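Local coordinates for aspartate aminotransferase (Thermotoga maritima, PDB 1O4S), which catalyses the reversible, pyridoxal-phosphate-dependent transfer of an amino group between L-aspartate and 2-oxoglutarate, giving oxaloacetate and L-glutamate, and works as a homodimer, at residues 131-136 with 158-163; 180-183 with 189-192; 212-217 with 226-231. One frame throughout, in Å; residues are numbered along the deposited sequence.

Contact 1: residues 131-136 with 158-163; sequences FSPVWV and KNFQPS. With PLP (pyridoxal-5'-phosphate), chain M; SO4 (sulfate ion), chain K.
Phe131 and Pro162 face each other with their CA atoms 7.2 Å apart, and Pro133 sits opposite Phe160 at 8.0 Å, a spacing at which the end of strand 127-132 and the loop ahead of helix 164-170 meet through side chains; no hydrogen bond joins them. Pro162 lays its CB over one face of the Phe131 ring, 4.0 Å from the ring centroid and 28° off the normal, a CH-pi contact in which the two side chains cross at about a right angle. With CG of Phe131 anti to its carbonyl carbon (chi1 -61°), the ring reaches toward Pro162, and Phe195 of helix 193-206 packs against both residues. The second pair repeats the crossing: CD of Pro133 comes within 3.5 Å of CD2 of Phe160, and CG follows against CE2. A cis peptide precedes Pro133. Beyond it the chain runs on to Trp135, whose indole lies over the PLP pyridine, with CZ3 3.6 Å from N1 of PLP. At the edge of the indole sits a sulfate, probably from the crystallisation liquor, which Trp135 NE1 meets by weak hydrogen bonds and which Asn185 and Arg365 also bind; all three are substrate-binding residues by similarity. The link between the segments is thus buried and apolar, CH-pi attraction at Phe131 and plain packing at Phe160, while further along Trp135 meets cofactor and sulfate.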
# COMPACT_ATOMS: atom_id res chain seq x y z
N PHE B 131 15.75 -11.77 -14.40
CA PHE B 131 16.96 -12.55 -14.35
C PHE B 131 16.98 -13.36 -13.07
O PHE B 131 16.88 -12.80 -11.99
CB PHE B 131 18.19 -11.62 -14.44
CG PHE B 131 18.25 -10.83 -15.71
CD1 PHE B 131 17.88 -9.49 -15.73
CD2 PHE B 131 18.60 -11.45 -16.92
CE1 PHE B 131 17.91 -8.74 -16.92
CE2 PHE B 131 18.63 -10.71 -18.12
CZ PHE B 131 18.28 -9.35 -18.11
N SER B 132 17.09 -14.67 -13.19
CA SER B 132 17.19 -15.54 -12.03
C SER B 132 18.70 -15.81 -11.82
O SER B 132 19.44 -15.71 -12.78
CB SER B 132 16.40 -16.83 -12.24
OG SER B 132 17.01 -17.62 -13.25
N PRO B 133 19.15 -16.14 -10.61
CA PRO B 133 18.31 -16.15 -9.38
C PRO B 133 17.54 -14.85 -9.13
O PRO B 133 18.09 -13.78 -9.28
CB PRO B 133 19.32 -16.42 -8.25
CG PRO B 133 20.45 -17.15 -8.93
CD PRO B 133 20.52 -16.58 -10.34
N VAL B 134 16.27 -14.96 -8.76
CA VAL B 134 15.40 -13.77 -8.74
C VAL B 134 14.66 -13.62 -7.41
O VAL B 134 14.17 -14.58 -6.87
CB VAL B 134 14.39 -13.80 -9.92
CG1 VAL B 134 13.36 -14.90 -9.74
CG2 VAL B 134 13.70 -12.43 -10.12
N TRP B 135 14.61 -12.39 -6.89
CA TRP B 135 13.88 -12.10 -5.66
C TRP B 135 12.39 -12.53 -5.76
O TRP B 135 11.75 -12.44 -6.81
CB TRP B 135 13.97 -10.60 -5.33
CG TRP B 135 13.34 -10.22 -4.03
CD1 TRP B 135 13.54 -10.82 -2.80
CD2 TRP B 135 12.43 -9.14 -3.80
NE1 TRP B 135 12.79 -10.18 -1.85
CE2 TRP B 135 12.11 -9.14 -2.43
CE3 TRP B 135 11.85 -8.17 -4.62
CZ2 TRP B 135 11.24 -8.19 -1.85
CZ3 TRP B 135 10.96 -7.21 -4.03
CH2 TRP B 135 10.68 -7.24 -2.67
N VAL B 136 11.86 -12.98 -4.64
CA VAL B 136 10.57 -13.66 -4.60
C VAL B 136 9.33 -12.85 -4.96
O VAL B 136 8.29 -13.45 -5.21
CB VAL B 136 10.34 -14.33 -3.23
CG1 VAL B 136 11.37 -15.42 -3.01
CG2 VAL B 136 10.39 -13.31 -2.08
N LYS B 158 29.22 -18.01 -14.81
CA LYS B 158 29.33 -16.67 -15.40
C LYS B 158 29.22 -15.56 -14.35
O LYS B 158 28.95 -14.42 -14.71
CB LYS B 158 28.27 -16.50 -16.50
CG LYS B 158 28.54 -17.32 -17.77
CD LYS B 158 29.67 -16.70 -18.61
CE LYS B 158 30.30 -17.73 -19.57
NZ LYS B 158 29.35 -18.16 -20.64
N ASN B 159 29.45 -15.89 -13.08
CA ASN B 159 29.35 -14.95 -11.96
C ASN B 159 27.96 -14.32 -11.84
O ASN B 159 27.81 -13.18 -11.38
CB ASN B 159 30.43 -13.84 -12.06
CG ASN B 159 31.87 -14.39 -12.07
OD1 ASN B 159 32.72 -13.86 -12.80
ND2 ASN B 159 32.15 -15.42 -11.26
N PHE B 160 26.95 -15.09 -12.24
CA PHE B 160 25.56 -14.65 -12.34
C PHE B 160 25.36 -13.35 -13.14
O PHE B 160 24.44 -12.58 -12.87
CB PHE B 160 24.95 -14.53 -10.94
CG PHE B 160 24.83 -15.84 -10.24
CD1 PHE B 160 25.53 -16.09 -9.07
CD2 PHE B 160 23.99 -16.83 -10.73
CE1 PHE B 160 25.38 -17.31 -8.39
CE2 PHE B 160 23.85 -18.05 -10.08
CZ PHE B 160 24.55 -18.28 -8.89
N GLN B 161 26.20 -13.15 -14.15
CA GLN B 161 26.10 -11.99 -15.03
C GLN B 161 25.20 -12.34 -16.21
O GLN B 161 25.40 -13.37 -16.87
CB GLN B 161 27.47 -11.54 -15.54
CG GLN B 161 28.46 -11.13 -14.44
CD GLN B 161 28.00 -9.89 -13.68
OE1 GLN B 161 27.46 -8.96 -14.29
NE2 GLN B 161 28.23 -9.87 -12.37
N PRO B 162 24.20 -11.51 -16.45
CA PRO B 162 23.31 -11.69 -17.59
C PRO B 162 24.01 -11.39 -18.92
O PRO B 162 24.93 -10.56 -19.00
CB PRO B 162 22.19 -10.71 -17.33
CG PRO B 162 22.73 -9.73 -16.37
CD PRO B 162 23.83 -10.34 -15.64
N SER B 163 23.57 -12.11 -19.94
CA SER B 163 24.13 -12.02 -21.27
C SER B 163 23.27 -11.05 -22.10
O SER B 163 22.09 -11.30 -22.33
CB SER B 163 24.18 -13.41 -21.89
OG SER B 163 24.46 -13.33 -23.27
N1 PLP M . 14.08 -5.46 -3.74
C2 PLP M . 14.85 -6.43 -3.14
C2A PLP M . 15.55 -7.38 -4.06
C3 PLP M . 14.92 -6.53 -1.74
O3 PLP M . 15.62 -7.40 -1.22
C4 PLP M . 14.25 -5.60 -0.93
C4A PLP M . 14.35 -5.69 0.61
C5 PLP M . 13.50 -4.61 -1.60
C6 PLP M . 13.42 -4.56 -2.99
C5A PLP M . 12.70 -3.51 -0.94
O4P PLP M . 11.88 -3.68 0.20
P PLP M . 11.13 -2.46 0.91
O1P PLP M . 11.26 -2.84 2.34
O2P PLP M . 11.77 -1.19 0.54
O3P PLP M . 9.76 -2.67 0.38
S SO4 K . 13.74 -11.72 1.27
O1 SO4 K . 14.95 -11.16 0.67
O2 SO4 K . 13.12 -12.57 0.25
O3 SO4 K . 13.96 -12.47 2.53
O4 SO4 K . 12.89 -10.60 1.63

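Contact 2: residues 180-183 with 189-192; sequences INSP and VVYR. With PLP (pyridoxal-5'-phosphate), chain M.
Pro183 and Val190, 4.6 Å apart, are the closest pair of CA atoms between two segments that belong to one loop, the connection from strand 175-180 to helix 193-206 on the cofactor side of the seven-stranded sheet of this aspartate aminotransferase fold. A cis peptide precedes Pro183, whose CA also makes a CA-H...O contact of 3.4 Å with Val189 O. Ser182 supplies the direct hydrogen bond across the loop: its OG accepts from Tyr191 N at 2.9 Å, nearly straight at 165°. OG stands anti to the backbone N of Ser182 (chi1 176°), which carries it toward the returning chain, and it gives its own proton to a water that in turn donates to Tyr191 O. One hydroxyl thus serves both backbone polar groups of Tyr191, directly and through water. Without the hydroxyl, as with an alanine here, Tyr191 N is likely to be left without its acceptor and the water with one partner fewer. CG of Pro183 lies beside CG2 of Val190, both side chains pointing the same way. The Tyr191 ring receives CG2 of Ile180 at its edge, near the ring plane, 4.0 Å from CE2. Asn181 turns away from this packing to the cofactor: OD1 comes near the C2A methyl of PLP while also accepting from Asn185 N, and ND2 bonds to Asp213 O. At the far end of the Tyr191 ring, a second water lies 2.8 Å from OH and accepts from Asn181 N at 3.0 Å.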
# COMPACT_ATOMS: atom_id res chain seq x y z
N ILE B 180 16.08 -5.12 -13.70
CA ILE B 180 17.39 -5.43 -13.13
C ILE B 180 17.43 -5.08 -11.64
O ILE B 180 16.82 -4.15 -11.18
CB ILE B 180 18.55 -4.72 -13.90
CG1 ILE B 180 18.34 -3.21 -13.94
CG2 ILE B 180 18.72 -5.34 -15.34
CD1 ILE B 180 19.52 -2.42 -14.49
N ASN B 181 18.16 -5.88 -10.90
CA ASN B 181 18.33 -5.77 -9.47
C ASN B 181 19.82 -5.95 -9.13
O ASN B 181 20.32 -7.08 -8.92
CB ASN B 181 17.52 -6.86 -8.78
CG ASN B 181 17.74 -6.90 -7.27
OD1 ASN B 181 17.72 -7.98 -6.68
ND2 ASN B 181 17.88 -5.73 -6.63
N SER B 182 20.51 -4.82 -9.09
CA SER B 182 21.92 -4.77 -8.79
C SER B 182 22.14 -3.64 -7.78
O SER B 182 21.68 -2.51 -8.03
CB SER B 182 22.72 -4.53 -10.08
OG SER B 182 24.09 -4.39 -9.80
N PRO B 183 22.78 -3.91 -6.63
CA PRO B 183 23.21 -5.26 -6.19
C PRO B 183 22.09 -6.27 -5.97
O PRO B 183 20.95 -5.92 -5.59
CB PRO B 183 23.94 -4.99 -4.85
CG PRO B 183 24.26 -3.51 -4.86
CD PRO B 183 23.14 -2.86 -5.65
N VAL B 189 25.66 -10.16 -6.34
CA VAL B 189 26.48 -9.64 -7.43
C VAL B 189 26.01 -8.26 -7.84
O VAL B 189 24.89 -7.84 -7.56
CB VAL B 189 26.55 -10.56 -8.68
CG1 VAL B 189 27.02 -11.96 -8.28
CG2 VAL B 189 25.19 -10.58 -9.45
N VAL B 190 26.91 -7.59 -8.54
CA VAL B 190 26.73 -6.26 -9.05
C VAL B 190 26.96 -6.38 -10.56
O VAL B 190 27.96 -6.92 -11.00
CB VAL B 190 27.75 -5.35 -8.37
CG1 VAL B 190 28.24 -4.25 -9.27
CG2 VAL B 190 27.24 -4.80 -7.05
N TYR B 191 26.03 -5.87 -11.35
CA TYR B 191 26.09 -5.99 -12.79
C TYR B 191 27.14 -5.06 -13.40
O TYR B 191 27.30 -3.93 -12.97
CB TYR B 191 24.72 -5.72 -13.40
CG TYR B 191 23.67 -6.81 -13.21
CD1 TYR B 191 23.99 -8.03 -12.60
CD2 TYR B 191 22.37 -6.62 -13.67
CE1 TYR B 191 23.00 -9.04 -12.44
CE2 TYR B 191 21.38 -7.64 -13.53
CZ TYR B 191 21.71 -8.83 -12.91
OH TYR B 191 20.79 -9.83 -12.78
N ARG B 192 27.81 -5.58 -14.44
CA ARG B 192 28.95 -4.96 -15.07
C ARG B 192 28.48 -3.74 -15.84
O ARG B 192 27.36 -3.72 -16.35
CB ARG B 192 29.63 -5.95 -16.04
CG ARG B 192 30.25 -7.23 -15.41
CD ARG B 192 31.67 -7.05 -14.75
NE ARG B 192 32.80 -7.34 -15.65
CZ ARG B 192 34.10 -7.23 -15.32
NH1 ARG B 192 34.49 -6.81 -14.11
NH2 ARG B 192 35.04 -7.53 -16.22
N1 PLP M . 14.08 -5.46 -3.74
C2 PLP M . 14.85 -6.43 -3.14
C2A PLP M . 15.55 -7.38 -4.06
C3 PLP M . 14.92 -6.53 -1.74
O3 PLP M . 15.62 -7.40 -1.22
C4 PLP M . 14.25 -5.60 -0.93
C4A PLP M . 14.35 -5.69 0.61
C5 PLP M . 13.50 -4.61 -1.60
C6 PLP M . 13.42 -4.56 -2.99
C5A PLP M . 12.70 -3.51 -0.94
O4P PLP M . 11.88 -3.68 0.20
P PLP M . 11.13 -2.46 0.91
O1P PLP M . 11.26 -2.84 2.34
O2P PLP M . 11.77 -1.19 0.54
O3P PLP M . 9.76 -2.67 0.38
O HOH W 1 18.44 -8.75 -11.71
O HOH W 2 25.77 -2.52 -11.18

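Contact 3: residues 212-217 with 226-231; sequences SDEVYD and TSILDV. With PLP (pyridoxal-5'-phosphate), chain M.
Glu214 reaches across to the start of the short, weakly bonded helix at about 228-231 and takes hold of it with both carboxylate oxygens. Ser227 OG donates to Glu214 OE1 at 2.5 Å, on the syn lone pair, and Ile228 N donates to Glu214 OE2 at 2.9 Å, also from the syn side but 24° out of the carboxylate plane. OE2 takes a further bond, on its anti lone pair, from Ser212 OG at 2.7 Å. Three donors therefore fix the rotation of this buried carboxylate, and their bonds, together with the nearby helix start, would be expected to favour its charged form. An extended chain (chi2 -179°) gives Glu214 the length to span the gap. Ser227 works in two directions, since the hydroxyl that donates to Glu214 also accepts from Leu229 N at 2.9 Å, and Asp230 OD1 accepts from Ser227 N in turn, which completes a capping box. Around these bonds the packing is modest: CB of Ser212 touches CG2 of Ile228 at 3.7 Å, and that same methyl lies against Glu214 OE2. Ile228 also packs on Ile238 and Val200. Glu214 thus joins strand 209-213 to helix 228-231 within a beta-alpha-beta unit, while the other side of the strand end meets the cofactor. There Asp213 sends OD2 to within 2.6 Å of PLP N1, and Val215 CG2 packs against PLP C6. A type I turn from Glu214 to Asp217 then brings Tyr216, whose OH shares a very short hydrogen bond of 2.5 Å with PLP O3. An aspartate facing the pyridine nitrogen is a hallmark of fold-type I PLP enzymes; its pairing with a tyrosine at O3 marks the aspartate aminotransferase family.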
# COMPACT_ATOMS: atom_id res chain seq x y z
N SER B 212 14.98 -0.51 -12.63
CA SER B 212 16.19 -0.81 -11.87
C SER B 212 15.97 -0.68 -10.38
O SER B 212 15.74 0.41 -9.88
CB SER B 212 17.34 0.09 -12.29
OG SER B 212 18.53 -0.44 -11.74
N ASP B 213 16.05 -1.82 -9.69
CA ASP B 213 15.85 -1.92 -8.26
C ASP B 213 17.21 -1.88 -7.60
O ASP B 213 17.90 -2.91 -7.49
CB ASP B 213 15.15 -3.25 -7.97
CG ASP B 213 14.87 -3.47 -6.48
OD1 ASP B 213 15.32 -2.64 -5.63
OD2 ASP B 213 14.21 -4.48 -6.10
N GLU B 214 17.55 -0.70 -7.09
CA GLU B 214 18.87 -0.42 -6.55
C GLU B 214 18.86 -0.21 -5.02
O GLU B 214 19.64 0.56 -4.48
CB GLU B 214 19.48 0.76 -7.33
CG GLU B 214 19.95 0.33 -8.74
CD GLU B 214 20.59 1.42 -9.60
OE1 GLU B 214 21.34 2.32 -9.09
OE2 GLU B 214 20.38 1.36 -10.85
N VAL B 215 17.99 -0.92 -4.33
CA VAL B 215 17.80 -0.70 -2.90
C VAL B 215 19.02 -1.03 -2.04
O VAL B 215 19.13 -0.55 -0.91
CB VAL B 215 16.63 -1.48 -2.28
CG1 VAL B 215 15.36 -0.83 -2.61
CG2 VAL B 215 16.65 -2.96 -2.68
N TYR B 216 19.93 -1.85 -2.59
CA TYR B 216 21.14 -2.28 -1.88
C TYR B 216 22.34 -1.49 -2.31
O TYR B 216 23.44 -1.84 -1.97
CB TYR B 216 21.39 -3.77 -2.11
CG TYR B 216 20.34 -4.67 -1.48
CD1 TYR B 216 20.35 -4.92 -0.12
CD2 TYR B 216 19.38 -5.29 -2.25
CE1 TYR B 216 19.44 -5.75 0.45
CE2 TYR B 216 18.44 -6.13 -1.67
CZ TYR B 216 18.47 -6.35 -0.32
OH TYR B 216 17.56 -7.16 0.29
N ASP B 217 22.13 -0.39 -3.03
CA ASP B 217 23.26 0.34 -3.63
C ASP B 217 24.29 0.94 -2.64
O ASP B 217 25.41 1.27 -3.05
CB ASP B 217 22.78 1.42 -4.61
CG ASP B 217 22.12 2.63 -3.93
OD1 ASP B 217 22.00 3.69 -4.59
OD2 ASP B 217 21.63 2.61 -2.79
N THR B 226 27.95 -0.04 -10.53
CA THR B 226 27.43 0.85 -11.55
C THR B 226 25.91 0.89 -11.43
O THR B 226 25.25 -0.16 -11.45
CB THR B 226 27.80 0.31 -12.94
OG1 THR B 226 29.22 0.13 -13.05
CG2 THR B 226 27.45 1.32 -14.00
N SER B 227 25.37 2.10 -11.32
CA SER B 227 23.93 2.32 -11.29
C SER B 227 23.47 2.48 -12.72
O SER B 227 24.25 2.93 -13.57
CB SER B 227 23.62 3.61 -10.53
OG SER B 227 22.29 4.00 -10.68
N ILE B 228 22.22 2.14 -13.00
CA ILE B 228 21.65 2.47 -14.30
C ILE B 228 21.74 3.99 -14.54
O ILE B 228 21.81 4.43 -15.68
CB ILE B 228 20.18 1.98 -14.44
CG1 ILE B 228 19.79 1.83 -15.93
CG2 ILE B 228 19.19 2.93 -13.71
CD1 ILE B 228 20.62 0.78 -16.70
N LEU B 229 21.72 4.77 -13.47
CA LEU B 229 21.89 6.22 -13.56
C LEU B 229 23.35 6.69 -13.86
O LEU B 229 23.56 7.86 -14.18
CB LEU B 229 21.36 6.88 -12.30
CG LEU B 229 19.89 6.57 -11.96
CD1 LEU B 229 19.46 7.44 -10.79
CD2 LEU B 229 18.93 6.77 -13.12
N ASP B 230 24.32 5.79 -13.73
CA ASP B 230 25.70 6.00 -14.24
C ASP B 230 25.83 5.92 -15.77
O ASP B 230 26.70 6.56 -16.36
CB ASP B 230 26.67 5.00 -13.60
CG ASP B 230 27.02 5.35 -12.13
OD1 ASP B 230 27.12 4.41 -11.31
OD2 ASP B 230 27.24 6.51 -11.73
N VAL B 231 24.96 5.12 -16.40
CA VAL B 231 25.04 4.83 -17.84
C VAL B 231 23.86 5.38 -18.67
O VAL B 231 23.82 5.22 -19.89
CB VAL B 231 25.17 3.31 -18.09
CG1 VAL B 231 26.49 2.79 -17.49
CG2 VAL B 231 23.99 2.54 -17.52
N1 PLP M . 14.08 -5.46 -3.74
C2 PLP M . 14.85 -6.43 -3.14
C2A PLP M . 15.55 -7.38 -4.06
C3 PLP M . 14.92 -6.53 -1.74
O3 PLP M . 15.62 -7.40 -1.22
C4 PLP M . 14.25 -5.60 -0.93
C4A PLP M . 14.35 -5.69 0.61
C5 PLP M . 13.50 -4.61 -1.60
C6 PLP M . 13.42 -4.56 -2.99
C5A PLP M . 12.70 -3.51 -0.94
O4P PLP M . 11.88 -3.68 0.20
P PLP M . 11.13 -2.46 0.91
O1P PLP M . 11.26 -2.84 2.34
O2P PLP M . 11.77 -1.19 0.54
O3P PLP M . 9.76 -2.67 0.38

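Overall arrangement
The three contacts follow one another along the chain, each closing before the next opens, at the ends of the parallel neighbours 127-132, 175-180 and 209-213 of the seven-stranded sheet. Contacts 2 and 3 lie about 8 Å apart between centres and touch, Ile180 O receiving Asp213 N in a probable hydrogen bond. Contact 1 is about 9 Å from contact 2, where Gln161 NE2 probably bonds to Val190 O, but about 15 Å from contact 3 and does not touch it. All three reach the same PLP, so successive strands, at or just past their ends, each contribute a residue, Trp135, Asn181 and Asp213, to a single cofactor pocket that Tyr74 of the second subunit also joins.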